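Local coordinates for protein putative NAD(P)H-flavin oxidoreductase (Streptococcus pyogenes serotype M1, PDB 2HAY) that binds FMN and, as a member of the nitroreductase family, probably transfers electrons between NAD(P)H and a nitrogenous or related substrate, at residues G115-S118 with R119-L122. Sequence-based numbering, arbitrary orientation.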
ATOM      1  N   GLY B 115      21.900 -13.467 -16.983  1.00 54.39           N
ATOM      2  CA  GLY B 115      21.238 -13.357 -15.682  1.00 52.33           C
ATOM      3  C   GLY B 115      20.400 -12.092 -15.741  1.00 50.52           C
ATOM      4  O   GLY B 115      19.213 -12.107 -15.438  1.00 50.63           O
ATOM      5  N   LEU B 116      21.036 -11.002 -16.161  1.00 48.95           N
ATOM      6  CA  LEU B 116      20.385  -9.712 -16.334  1.00 47.84           C
ATOM      7  C   LEU B 116      19.327  -9.755 -17.434  1.00 46.88           C
ATOM      8  O   LEU B 116      18.171  -9.410 -17.204  1.00 46.40           O
ATOM      9  CB  LEU B 116      21.437  -8.664 -16.680  1.00 47.78           C
ATOM     10  CG  LEU B 116      20.992  -7.241 -17.005  1.00 48.88           C
ATOM     11  CD1 LEU B 116      20.939  -6.405 -15.735  1.00 48.90           C
ATOM     12  CD2 LEU B 116      21.961  -6.628 -18.009  1.00 49.37           C
ATOM     13  N   ASN B 117      19.746 -10.179 -18.623  1.00 46.03           N
ATOM     14  CA  ASN B 117      18.888 -10.250 -19.806  1.00 45.12           C
ATOM     15  C   ASN B 117      17.715 -11.201 -19.641  1.00 44.22           C
ATOM     16  O   ASN B 117      16.592 -10.895 -20.075  1.00 43.79           O
ATOM     17  CB  ASN B 117      19.706 -10.623 -21.045  1.00 45.54           C
ATOM     18  CG  ASN B 117      20.679  -9.527 -21.452  1.00 47.35           C
ATOM     19  OD1 ASN B 117      21.876  -9.782 -21.601  1.00 49.11           O
ATOM     20  ND2 ASN B 117      20.174  -8.295 -21.620  1.00 48.45           N
ATOM     21  N   SER B 118      17.974 -12.346 -19.004  1.00 42.75           N
ATOM     22  CA  SER B 118      16.912 -13.293 -18.699  1.00 41.50           C
ATOM     23  C   SER B 118      15.862 -12.709 -17.740  1.00 40.68           C
ATOM     24  O   SER B 118      14.670 -12.979 -17.903  1.00 40.33           O
ATOM     25  CB  SER B 118      17.471 -14.593 -18.132  1.00 41.53           C
ATOM     26  OG  SER B 118      17.524 -14.540 -16.714  1.00 41.88           O
ATOM     27  N   ARG B 119      16.297 -11.944 -16.732  1.00 39.39           N
ATOM     28  CA  ARG B 119      15.329 -11.263 -15.865  1.00 38.93           C
ATOM     29  C   ARG B 119      14.551 -10.213 -16.644  1.00 36.93           C
ATOM     30  O   ARG B 119      13.335 -10.127 -16.513  1.00 36.00           O
ATOM     31  CB  ARG B 119      15.961 -10.691 -14.590  1.00 39.50           C
ATOM     32  CG  ARG B 119      15.690 -11.573 -13.370  1.00 42.43           C
ATOM     33  CD  ARG B 119      16.901 -11.619 -12.442  1.00 49.64           C
ATOM     34  NE  ARG B 119      16.784 -12.580 -11.333  1.00 53.19           N
ATOM     35  CZ  ARG B 119      16.037 -12.390 -10.245  1.00 56.24           C
ATOM     36  NH1 ARG B 119      16.006 -13.311  -9.278  1.00 56.95           N
ATOM     37  NH2 ARG B 119      15.305 -11.284 -10.122  1.00 57.23           N
ATOM     38  N   LEU B 120      15.248  -9.462 -17.495  1.00 35.84           N
ATOM     39  CA  LEU B 120      14.591  -8.441 -18.319  1.00 34.76           C
ATOM     40  C   LEU B 120      13.462  -9.041 -19.161  1.00 33.92           C
ATOM     41  O   LEU B 120      12.408  -8.411 -19.349  1.00 32.98           O
ATOM     42  CB  LEU B 120      15.591  -7.687 -19.194  1.00 34.99           C
ATOM     43  CG  LEU B 120      16.505  -6.713 -18.437  1.00 36.04           C
ATOM     44  CD1 LEU B 120      17.500  -6.062 -19.401  1.00 37.72           C
ATOM     45  CD2 LEU B 120      15.693  -5.671 -17.721  1.00 36.51           C
ATOM     46  N   LYS B 121      13.682 -10.270 -19.617  1.00 32.65           N
ATOM     47  CA  LYS B 121      12.705 -11.010 -20.401  1.00 32.87           C
ATOM     48  C   LYS B 121      11.464 -11.380 -19.587  1.00 31.69           C
ATOM     49  O   LYS B 121      10.355 -11.326 -20.104  1.00 31.19           O
ATOM     50  CB  LYS B 121      13.348 -12.268 -20.976  1.00 32.87           C
ATOM     51  CG  LYS B 121      12.719 -12.752 -22.243  1.00 36.39           C
ATOM     52  CD  LYS B 121      13.787 -13.410 -23.133  1.00 41.33           C
ATOM     53  CE  LYS B 121      13.451 -13.261 -24.617  1.00 44.61           C
ATOM     54  NZ  LYS B 121      14.594 -12.645 -25.389  1.00 45.66           N
ATOM     55  N   LEU B 122      11.658 -11.768 -18.330  1.00 31.16           N
ATOM     56  CA  LEU B 122      10.540 -11.969 -17.411  1.00 31.17           C
ATOM     57  C   LEU B 122       9.804 -10.664 -17.106  1.00 30.16           C
ATOM     58  O   LEU B 122       8.566 -10.620 -17.034  1.00 29.25           O
ATOM     59  CB  LEU B 122      11.021 -12.553 -16.081  1.00 32.11           C
ATOM     60  CG  LEU B 122      10.266 -13.816 -15.652  1.00 35.90           C
ATOM     61  CD1 LEU B 122      10.719 -14.204 -14.251  1.00 38.29           C
ATOM     62  CD2 LEU B 122       8.717 -13.656 -15.759  1.00 37.17           C
TER
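The first turns of helix 116-130, on the surface of this nitroreductase-family subunit, illustrate how i to i+4 backbone bonds run along an alpha-helix while its twist turns successive side chains to different sides. Arg119 N reaches Gly115 O at 3.2 Å, approaching from above the carbonyl plane, 36° out of it. The next bond is shorter and better directed: Leu120 N lies 2.9 Å from Leu116 O, in the carbonyl plane, with an N-H...O angle of 160°. Lys121 N then bonds to Asn117 O at 3.0 Å, and Leu122 N to Ser118 O at 3.3 Å.

Leu116 and Leu120, one turn apart, form an apolar edge that packs on helix 99-106, where both touch Leu105 and Leu120 also meets Ile101. Between the two leucines themselves the touch is light. With its CG set beside the backbone N (chi1 -72°), Leu120 brings that carbon to 3.4 Å from Leu116 O. Arg119 also touches Leu105, but its end leads on to Arg23 of the second subunit, an FMN-pocket residue, and to a sulfate ion, probably from the crystallisation liquor, that its NH2 salt-bridges. Near its root, Arg119 CB passes 3.6 Å from Gly115 O; CD, further along, lies 3.8 Å from that oxygen.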